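Local coordinates for protein 23S rRNA (guanine(2535)-N(1))-methyltransferase (Streptomyces viridochromogenes, PDB 1O9G) that methylates N1 of guanine-2535 in 23S ribosomal RNA, using S-adenosyl-L-methionine, and so confers resistance to the orthosomycin antibiotic avilamycin, at residues D15-C18 and G19-L22; G63-L66 and T67-L71; Q191-A194 and G195-S199; D214-R217 and K218-V221. The protein carries 3 engineered substitutions. All blocks are in the same frame, centred on the assembly; numbering follows the deposited sequence.

The four contacts form two touching pairs. Contacts 1 and 2 meet where the N-terminal loop covers helix 64-72. Tyr64 OH lies 2.7 Å from Leu16 O, a probable hydrogen bond, and Leu22 CD2 packs on Val68 CG2 at 3.6 Å. Contacts 3 and 4 meet where helix 190-203 touches the loop after strand 209-214. There Val193 CG1 lies 3.4 Å from Pro220 O, and Leu197 CD1 packs on Val221 CG1 at 3.9 Å. Contacts 1 and 3 are on opposite sides of the chain's centre, with centres about 32 Å apart. Contact 2 begins at the glycine-rich loop after strand 53-57, which in this fold probably binds S-adenosyl-L-methionine.

Contact 1: D15-C18 and G19-L22; sequences DLAC and GVVL
Residues 15-22 fold back through a type II turn, in which Val20 N gives Ala17 O a weak hydrogen bond of 3.3 Å. Cys18 and Gly19 form the corners. Gly19 has a phi of 91°, as the third position of a type II turn requires. The chain then curls again, and Gly19 N bonds to Leu22 O at 2.9 Å. Water 1 sits between the two arms. It donates to Asp15 O and to Ala17 O, each at 2.7 Å, and accepts from Val21 N at 2.8 Å. Three backbone groups therefore fix this water, and it ties Asp15 and Ala17 to Val21. The loop precedes helix 33-45 and packs against helices 64-72 and 122-140 of the Rossmann-like methyltransferase fold. Leu16 and Leu22 lie side by side and point the same way, with one methyl of each, CD2 of Leu16 and CD1 of Leu22, 4.0 Å apart. On the turn itself, Ala17 CB meets Val20 CG2 at 3.9 Å. Val20 has its CG1 anti to the backbone N (chi1 176°), which turns CG2 back along that N and over Ala17. Val21 brings its own CG2 to within 3.9 Å of Asp15 O. The Asp15 carboxylate makes salt bridges with Arg133 and Arg137 of helix 122-140. The carbonyls of Val20 and Val21 accept from Arg112 and Arg108 of helix 102-119.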
loop_
_atom_site.group_PDB
_atom_site.type_symbol
_atom_site.label_atom_id
_atom_site.label_comp_id
_atom_site.label_asym_id
_atom_site.label_seq_id
_atom_site.Cartn_x
_atom_site.Cartn_y
_atom_site.Cartn_z
ATOM N N ASP A 15 6.841 -15.729 -0.609
ATOM C CA ASP A 15 6.954 -15.339 -2.005
ATOM C C ASP A 15 6.865 -13.824 -2.178
ATOM O O ASP A 15 7.372 -13.298 -3.160
ATOM C CB ASP A 15 5.863 -15.954 -2.876
ATOM C CG ASP A 15 6.011 -17.439 -3.033
ATOM O OD1 ASP A 15 7.038 -18.017 -2.589
ATOM O OD2 ASP A 15 5.117 -18.125 -3.567
ATOM N N LEU A 16 6.214 -13.140 -1.241
ATOM C CA LEU A 16 6.055 -11.683 -1.267
ATOM C C LEU A 16 7.140 -10.936 -0.483
ATOM O O LEU A 16 7.094 -9.725 -0.365
ATOM C CB LEU A 16 4.639 -11.281 -0.799
ATOM C CG LEU A 16 3.519 -11.681 -1.762
ATOM C CD1 LEU A 16 2.158 -11.555 -1.023
ATOM C CD2 LEU A 16 3.556 -10.897 -3.030
ATOM N N ALA A 17 8.132 -11.650 0.021
ATOM C CA ALA A 17 9.176 -11.041 0.823
ATOM C C ALA A 17 9.934 -9.997 0.015
ATOM O O ALA A 17 10.223 -10.167 -1.152
ATOM C CB ALA A 17 10.151 -12.081 1.342
ATOM N N CYS A 18 10.299 -8.911 0.657
ATOM C CA CYS A 18 11.015 -7.879 -0.040
ATOM C C CYS A 18 12.410 -8.367 -0.464
ATOM O O CYS A 18 13.135 -8.978 0.324
ATOM C CB CYS A 18 11.070 -6.668 0.845
ATOM S SG CYS A 18 11.556 -5.157 0.011
ATOM N N GLY A 19 12.769 -8.149 -1.723
ATOM C CA GLY A 19 14.053 -8.550 -2.260
ATOM C C GLY A 19 14.117 -9.937 -2.889
ATOM O O GLY A 19 15.191 -10.399 -3.297
ATOM N N VAL A 20 12.985 -10.621 -2.950
ATOM C CA VAL A 20 12.902 -11.924 -3.593
ATOM C C VAL A 20 12.334 -11.689 -4.988
ATOM O O VAL A 20 13.086 -11.634 -5.959
ATOM C CB VAL A 20 12.072 -12.926 -2.738
ATOM C CG1 VAL A 20 11.882 -14.283 -3.450
ATOM C CG2 VAL A 20 12.720 -13.095 -1.387
ATOM N N VAL A 21 11.033 -11.428 -5.094
ATOM C CA VAL A 21 10.417 -11.018 -6.354
ATOM C C VAL A 21 10.212 -9.483 -6.347
ATOM O O VAL A 21 10.688 -8.740 -7.230
ATOM C CB VAL A 21 9.098 -11.756 -6.613
ATOM C CG1 VAL A 21 8.487 -11.344 -7.991
ATOM C CG2 VAL A 21 9.323 -13.281 -6.533
ATOM N N LEU A 22 9.469 -9.021 -5.355
ATOM C CA LEU A 22 9.285 -7.604 -5.109
ATOM C C LEU A 22 10.615 -6.963 -4.766
ATOM O O LEU A 22 11.532 -7.600 -4.232
ATOM C CB LEU A 22 8.209 -7.374 -4.047
ATOM C CG LEU A 22 6.776 -7.556 -4.531
ATOM C CD1 LEU A 22 6.425 -8.953 -5.014
ATOM C CD2 LEU A 22 5.734 -7.113 -3.463
HETATM O O HOH W 1 8.884 -11.086 -3.300
#

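Contact 2: G63-L66 and T67-L71; sequences GYLL and TVLGL
Gly63 is the N-cap of helix 64-72, and its carbonyl takes two bonds from Thr67. Thr67 N reaches Gly63 O at 3.0 Å and Thr67 OG1 reaches the same oxygen at 2.8 Å. The two donors come from opposite faces of the carbonyl plane. The hydroxyl gets there because OG1 lies beside its own backbone N (chi1 -62°), and the bond satisfies a buried polar group within the first turn. Tyr64 comes next. Its O accepts from Val68 N at 2.9 Å, in a nearly straight bond of 169°. Its ring takes Val68 CG2 over one face, a CH-pi contact of 3.7 Å to the centroid. The methyl sits off-centre and is closest to CZ. Leu65 lies alongside Leu69 one turn on, with their CD1 methyls 4.2 Å apart, and both point the same way. Leu65 O accepts from Leu69 N at 3.1 Å. Leu66 O accepts from Gly70 N at 2.8 Å, while the Leu66 side chain turns away to Leu55 of strand 53-57 and Leu97 of helix 87-98. Leu65 packs on Ala36 of helix 33-45, and Leu69 reaches both Phe40 of that helix and Leu55. This is the first beta-alpha-beta unit of the class I methyltransferase fold, in which the glycine-rich loop ends at a helix N-terminus and probably holds the cofactor.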
loop_
_atom_site.group_PDB
_atom_site.type_symbol
_atom_site.label_atom_id
_atom_site.label_comp_id
_atom_site.label_asym_id
_atom_site.label_seq_id
_atom_site.Cartn_x
_atom_site.Cartn_y
_atom_site.Cartn_z
ATOM N N GLY A 63 6.648 1.480 -3.276
ATOM C CA GLY A 63 5.554 0.739 -3.857
ATOM C C GLY A 63 5.441 -0.700 -3.384
ATOM O O GLY A 63 4.559 -1.433 -3.876
ATOM N N TYR A 64 6.291 -1.111 -2.446
ATOM C CA TYR A 64 6.269 -2.483 -1.975
ATOM C C TYR A 64 4.916 -2.768 -1.331
ATOM O O TYR A 64 4.315 -3.824 -1.568
ATOM C CB TYR A 64 7.417 -2.699 -0.975
ATOM C CG TYR A 64 7.343 -4.029 -0.315
ATOM C CD1 TYR A 64 7.821 -5.163 -0.957
ATOM C CD2 TYR A 64 6.802 -4.165 0.951
ATOM C CE1 TYR A 64 7.709 -6.419 -0.373
ATOM C CE2 TYR A 64 6.707 -5.414 1.568
ATOM C CZ TYR A 64 7.168 -6.529 0.909
ATOM O OH TYR A 64 7.066 -7.774 1.476
ATOM N N LEU A 65 4.453 -1.880 -0.455
ATOM C CA LEU A 65 3.218 -2.092 0.267
ATOM C C LEU A 65 2.024 -2.276 -0.676
ATOM O O LEU A 65 1.245 -3.223 -0.554
ATOM C CB LEU A 65 2.973 -0.982 1.288
ATOM C CG LEU A 65 1.667 -0.992 2.069
ATOM C CD1 LEU A 65 1.415 -2.330 2.783
ATOM C CD2 LEU A 65 1.672 0.169 3.073
ATOM N N LEU A 66 1.872 -1.373 -1.613
ATOM C CA LEU A 66 0.760 -1.429 -2.536
ATOM C C LEU A 66 0.836 -2.664 -3.401
ATOM O O LEU A 66 -0.183 -3.255 -3.695
ATOM C CB LEU A 66 0.708 -0.147 -3.386
ATOM C CG LEU A 66 -0.485 -0.031 -4.334
ATOM C CD1 LEU A 66 -1.789 0.036 -3.563
ATOM C CD2 LEU A 66 -0.330 1.171 -5.190
ATOM N N THR A 67 2.039 -3.068 -3.763
ATOM C CA THR A 67 2.202 -4.216 -4.640
ATOM C C THR A 67 1.886 -5.517 -3.893
ATOM O O THR A 67 1.221 -6.415 -4.447
ATOM C CB THR A 67 3.609 -4.253 -5.235
ATOM O OG1 THR A 67 3.826 -3.064 -6.028
ATOM C CG2 THR A 67 3.769 -5.412 -6.182
ATOM N N VAL A 68 2.312 -5.629 -2.630
ATOM C CA VAL A 68 1.933 -6.752 -1.750
ATOM C C VAL A 68 0.411 -6.866 -1.725
ATOM O O VAL A 68 -0.132 -7.944 -1.922
ATOM C CB VAL A 68 2.477 -6.597 -0.310
ATOM C CG1 VAL A 68 1.742 -7.474 0.695
ATOM C CG2 VAL A 68 3.938 -6.871 -0.319
ATOM N N LEU A 69 -0.275 -5.749 -1.495
ATOM C CA LEU A 69 -1.715 -5.794 -1.409
ATOM C C LEU A 69 -2.358 -6.139 -2.727
ATOM O O LEU A 69 -3.312 -6.910 -2.792
ATOM C CB LEU A 69 -2.259 -4.512 -0.865
ATOM C CG LEU A 69 -1.871 -4.253 0.590
ATOM C CD1 LEU A 69 -2.278 -2.821 0.950
ATOM C CD2 LEU A 69 -2.534 -5.274 1.531
ATOM N N GLY A 70 -1.823 -5.575 -3.807
ATOM C CA GLY A 70 -2.318 -5.821 -5.141
ATOM C C GLY A 70 -2.287 -7.298 -5.522
ATOM O O GLY A 70 -3.250 -7.822 -6.077
ATOM N N LEU A 71 -1.196 -7.988 -5.201
ATOM C CA LEU A 71 -1.061 -9.408 -5.485
ATOM C C LEU A 71 -1.861 -10.246 -4.492
ATOM O O LEU A 71 -2.657 -11.091 -4.861
ATOM C CB LEU A 71 0.412 -9.842 -5.528
ATOM C CG LEU A 71 1.259 -9.223 -6.648
ATOM C CD1 LEU A 71 2.728 -9.550 -6.454
ATOM C CD2 LEU A 71 0.753 -9.662 -7.994
#

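Contact 3: Q191-A194 and G195-S199; sequences QPVA and GLLRS. Unlike the reference sequence in segment 191-194: Gln191 (reference Ser), Pro192 (reference Arg), Val193 (reference Trp), Ala194 (reference Arg). Unlike the reference sequence in segment 195-199: Gly195 (reference Ala).
Gly195 and Gln191 are joined by a regular alpha-helical bond, from Gly195 N to Gln191 O at 2.9 Å. Residues 191-195 all differ from the reference sequence, yet they form an unbroken turn. Leu196 N follows with a bond to Pro192 O, also 2.9 Å. Pro192 has no N-H to give, but its carbonyl still serves the next turn. The Leu196 side chain packs on Val154 and Leu176. Leu197 N bonds to Val193 O at 3.0 Å, nearly along the C=O axis. The side chains of this pair lie next to each other and point the same way. Val193 CG1 and Leu197 CD1 are 4.2 Å apart, and Leu197 CG sits 3.4 Å from Val193 O. Arg198 N bonds to Ala194 O at 3.0 Å. Its side chain bends at chi3 (-41°) and folds back along the helix. One face of the guanidinium group then lies over Ala194 O and Gly195 CA, each about 3.6 Å from its plane and toward its rim. NH1 also comes close to Ala194 CB. Ser199 N continues the pattern to Gly195 O, and Ser199 OG bonds to Val154 O. Helix 190-203 is the crossover between parallel strands 171-175 and 209-214. Its Val193 and Leu197 side faces the loop that follows strand 209-214, and Arg198 is on the exposed side.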
loop_
_atom_site.group_PDB
_atom_site.type_symbol
_atom_site.label_atom_id
_atom_site.label_comp_id
_atom_site.label_asym_id
_atom_site.label_seq_id
_atom_site.Cartn_x
_atom_site.Cartn_y
_atom_site.Cartn_z
ATOM N N GLN A 191 -0.803 18.187 13.217
ATOM C CA GLN A 191 -1.195 19.135 12.171
ATOM C C GLN A 191 -0.955 18.566 10.760
ATOM O O GLN A 191 -1.851 18.621 9.925
ATOM C CB GLN A 191 -0.514 20.504 12.365
ATOM C CG GLN A 191 -1.068 21.315 13.546
ATOM C CD GLN A 191 -0.278 22.588 13.822
ATOM O OE1 GLN A 191 -0.635 23.665 13.331
ATOM N NE2 GLN A 191 0.788 22.474 14.615
ATOM N N PRO A 192 0.228 18.021 10.483
ATOM C CA PRO A 192 0.450 17.316 9.212
ATOM C C PRO A 192 -0.532 16.172 8.955
ATOM O O PRO A 192 -1.035 16.089 7.857
ATOM C CB PRO A 192 1.885 16.791 9.351
ATOM C CG PRO A 192 2.523 17.723 10.281
ATOM C CD PRO A 192 1.460 18.071 11.286
ATOM N N VAL A 193 -0.802 15.321 9.944
ATOM C CA VAL A 193 -1.769 14.232 9.762
ATOM C C VAL A 193 -3.120 14.805 9.451
ATOM O O VAL A 193 -3.781 14.355 8.540
ATOM C CB VAL A 193 -1.894 13.322 10.989
ATOM C CG1 VAL A 193 -3.063 12.312 10.815
ATOM C CG2 VAL A 193 -0.628 12.559 11.208
ATOM N N ALA A 194 -3.543 15.796 10.221
ATOM C CA ALA A 194 -4.815 16.447 9.959
ATOM C C ALA A 194 -4.899 16.997 8.544
ATOM O O ALA A 194 -5.899 16.809 7.872
ATOM C CB ALA A 194 -5.046 17.557 10.952
ATOM N N GLY A 195 -3.852 17.657 8.072
ATOM C CA GLY A 195 -3.857 18.216 6.732
ATOM C C GLY A 195 -3.885 17.144 5.655
ATOM O O GLY A 195 -4.534 17.301 4.632
ATOM N N LEU A 196 -3.172 16.049 5.890
ATOM C CA LEU A 196 -3.175 14.935 4.961
ATOM C C LEU A 196 -4.588 14.392 4.832
ATOM O O LEU A 196 -5.089 14.197 3.723
ATOM C CB LEU A 196 -2.203 13.854 5.423
ATOM C CG LEU A 196 -2.241 12.503 4.701
ATOM C CD1 LEU A 196 -2.151 12.710 3.242
ATOM C CD2 LEU A 196 -1.100 11.646 5.203
ATOM N N LEU A 197 -5.243 14.142 5.953
ATOM C CA LEU A 197 -6.601 13.615 5.903
ATOM C C LEU A 197 -7.586 14.548 5.217
ATOM O O LEU A 197 -8.399 14.103 4.418
ATOM C CB LEU A 197 -7.113 13.258 7.281
ATOM C CG LEU A 197 -6.386 12.163 8.039
ATOM C CD1 LEU A 197 -6.990 12.089 9.431
ATOM C CD2 LEU A 197 -6.423 10.831 7.356
ATOM N N ARG A 198 -7.496 15.848 5.483
ATOM C CA ARG A 198 -8.400 16.797 4.848
ATOM C C ARG A 198 -8.171 16.868 3.350
ATOM O O ARG A 198 -9.115 16.947 2.586
ATOM C CB ARG A 198 -8.259 18.187 5.450
ATOM C CG ARG A 198 -8.841 18.323 6.850
ATOM C CD ARG A 198 -8.997 19.756 7.287
ATOM N NE ARG A 198 -7.824 20.511 6.862
ATOM C CZ ARG A 198 -6.734 20.729 7.595
ATOM N NH1 ARG A 198 -6.644 20.304 8.861
ATOM N NH2 ARG A 198 -5.726 21.416 7.055
ATOM N N SER A 199 -6.917 16.839 2.931
ATOM C CA SER A 199 -6.616 16.862 1.512
ATOM C C SER A 199 -7.221 15.651 0.806
ATOM O O SER A 199 -7.907 15.777 -0.197
ATOM C CB SER A 199 -5.104 16.912 1.301
ATOM O OG SER A 199 -4.796 17.090 -0.054
#

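Contact 4: D214-R217 and K218-V221; sequences DRSR and KIPV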
loop_
_atom_site.group_PDB
_atom_site.type_symbol
_atom_site.label_atom_id
_atom_site.label_comp_id
_atom_site.label_asym_id
_atom_site.label_seq_id
_atom_site.Cartn_x
_atom_site.Cartn_y
_atom_site.Cartn_z
ATOM N N ASP A 214 1.975 4.245 11.147
ATOM C CA ASP A 214 3.174 4.988 11.573
ATOM C C ASP A 214 3.879 4.168 12.643
ATOM O O ASP A 214 3.294 3.260 13.223
ATOM C CB ASP A 214 2.737 6.330 12.178
ATOM C CG ASP A 214 3.777 7.443 12.068
ATOM O OD1 ASP A 214 4.995 7.190 11.894
ATOM O OD2 ASP A 214 3.440 8.641 12.179
ATOM N N ARG A 215 5.131 4.511 12.906
ATOM C CA ARG A 215 5.844 4.022 14.070
ATOM C C ARG A 215 5.442 4.902 15.241
ATOM O O ARG A 215 6.083 5.916 15.539
ATOM C CB ARG A 215 7.349 4.093 13.834
ATOM C CG ARG A 215 8.183 3.409 14.898
ATOM C CD ARG A 215 8.396 1.926 14.634
ATOM N NE ARG A 215 9.078 1.664 13.362
ATOM C CZ ARG A 215 8.957 0.544 12.644
ATOM N NH1 ARG A 215 8.169 -0.450 13.054
ATOM N NH2 ARG A 215 9.636 0.411 11.506
ATOM N N SER A 216 4.346 4.532 15.884
ATOM C CA SER A 216 3.898 5.243 17.070
ATOM C C SER A 216 2.936 4.404 17.887
ATOM O O SER A 216 2.566 3.307 17.499
ATOM C CB SER A 216 3.242 6.557 16.696
ATOM O OG SER A 216 1.941 6.320 16.248
ATOM N N ARG A 217 2.564 4.923 19.048
ATOM C CA ARG A 217 1.642 4.221 19.929
ATOM C C ARG A 217 0.201 4.546 19.543
ATOM O O ARG A 217 -0.693 3.723 19.735
ATOM C CB ARG A 217 1.912 4.582 21.399
ATOM C CG ARG A 217 3.386 4.506 21.848
ATOM C CD ARG A 217 4.246 3.414 21.194
ATOM N NE ARG A 217 4.035 2.093 21.796
ATOM C CZ ARG A 217 3.927 0.942 21.122
ATOM N NH1 ARG A 217 3.992 0.907 19.792
ATOM N NH2 ARG A 217 3.747 -0.193 21.788
ATOM N N LYS A 218 -0.008 5.738 18.991
ATOM C CA LYS A 218 -1.337 6.264 18.702
ATOM C C LYS A 218 -1.220 7.453 17.737
ATOM O O LYS A 218 -0.576 8.452 18.053
ATOM C CB LYS A 218 -2.031 6.698 19.998
ATOM C CG LYS A 218 -3.518 6.986 19.834
ATOM C CD LYS A 218 -4.268 7.016 21.160
ATOM C CE LYS A 218 -4.460 5.609 21.767
ATOM N NZ LYS A 218 -4.974 4.594 20.789
ATOM N N ILE A 219 -1.859 7.361 16.568
ATOM C CA ILE A 219 -1.808 8.424 15.575
ATOM C C ILE A 219 -2.886 9.452 15.875
ATOM O O ILE A 219 -4.051 9.099 15.963
ATOM C CB ILE A 219 -1.990 7.825 14.173
ATOM C CG1 ILE A 219 -0.762 6.976 13.825
ATOM C CG2 ILE A 219 -2.198 8.935 13.125
ATOM C CD1 ILE A 219 -0.977 6.011 12.675
ATOM N N PRO A 220 -2.506 10.716 16.050
ATOM C CA PRO A 220 -3.479 11.761 16.381
ATOM C C PRO A 220 -4.388 12.108 15.188
ATOM O O PRO A 220 -3.869 12.498 14.152
ATOM C CB PRO A 220 -2.589 12.949 16.788
ATOM C CG PRO A 220 -1.285 12.724 16.054
ATOM C CD PRO A 220 -1.127 11.244 15.957
ATOM N N VAL A 221 -5.707 11.975 15.345
ATOM C CA VAL A 221 -6.671 12.413 14.321
ATOM C C VAL A 221 -7.766 13.376 14.800
ATOM O O VAL A 221 -8.435 13.999 13.969
ATOM C CB VAL A 221 -7.358 11.214 13.586
ATOM C CG1 VAL A 221 -6.326 10.354 12.877
ATOM C CG2 VAL A 221 -8.199 10.366 14.537
HETATM O O HOH W 2 -3.170 3.223 18.501
HETATM O O HOH W 3 2.285 8.040 19.813
#
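Ile219 reaches back over the bend to Ser216 and Asp214. From CB its longer branch starts anti to the carbonyl carbon (chi1 -68°), which carries CG1 towards residues 214-217. CG1 lies 3.7 Å from Ser216 OG and 3.9 Å from Asp214 CB. The tip, CD1, rests against Asp214, 3.8 Å from its CB and equally close to its N. The apolar branch thus lies against the CB of Asp214 and the hydroxyl oxygen of Ser216. Their polar ends are held elsewhere: Ser216 OG bonds to Ser236 OG, and Asp214 OD2 accepts from Val188 N. Two waters help join the segments. Water 2 donates to Arg217 O at 2.8 Å and accepts from Lys218 NZ at 3.2 Å. The lysine chain bends at chi3 and chi4 to bring NZ there. Water 3 accepts from Arg217 N and makes a weak bond to Lys218 O. Arg215 is the centre of an inverse gamma turn, with a weak bond of 3.1 Å from Ser216 N to Asp214 O. This turn begins at the last residue of strand 209-214, the fifth parallel strand of the class I methyltransferase sheet, where the chain heads for the antiparallel pair 228-232 and 235-241.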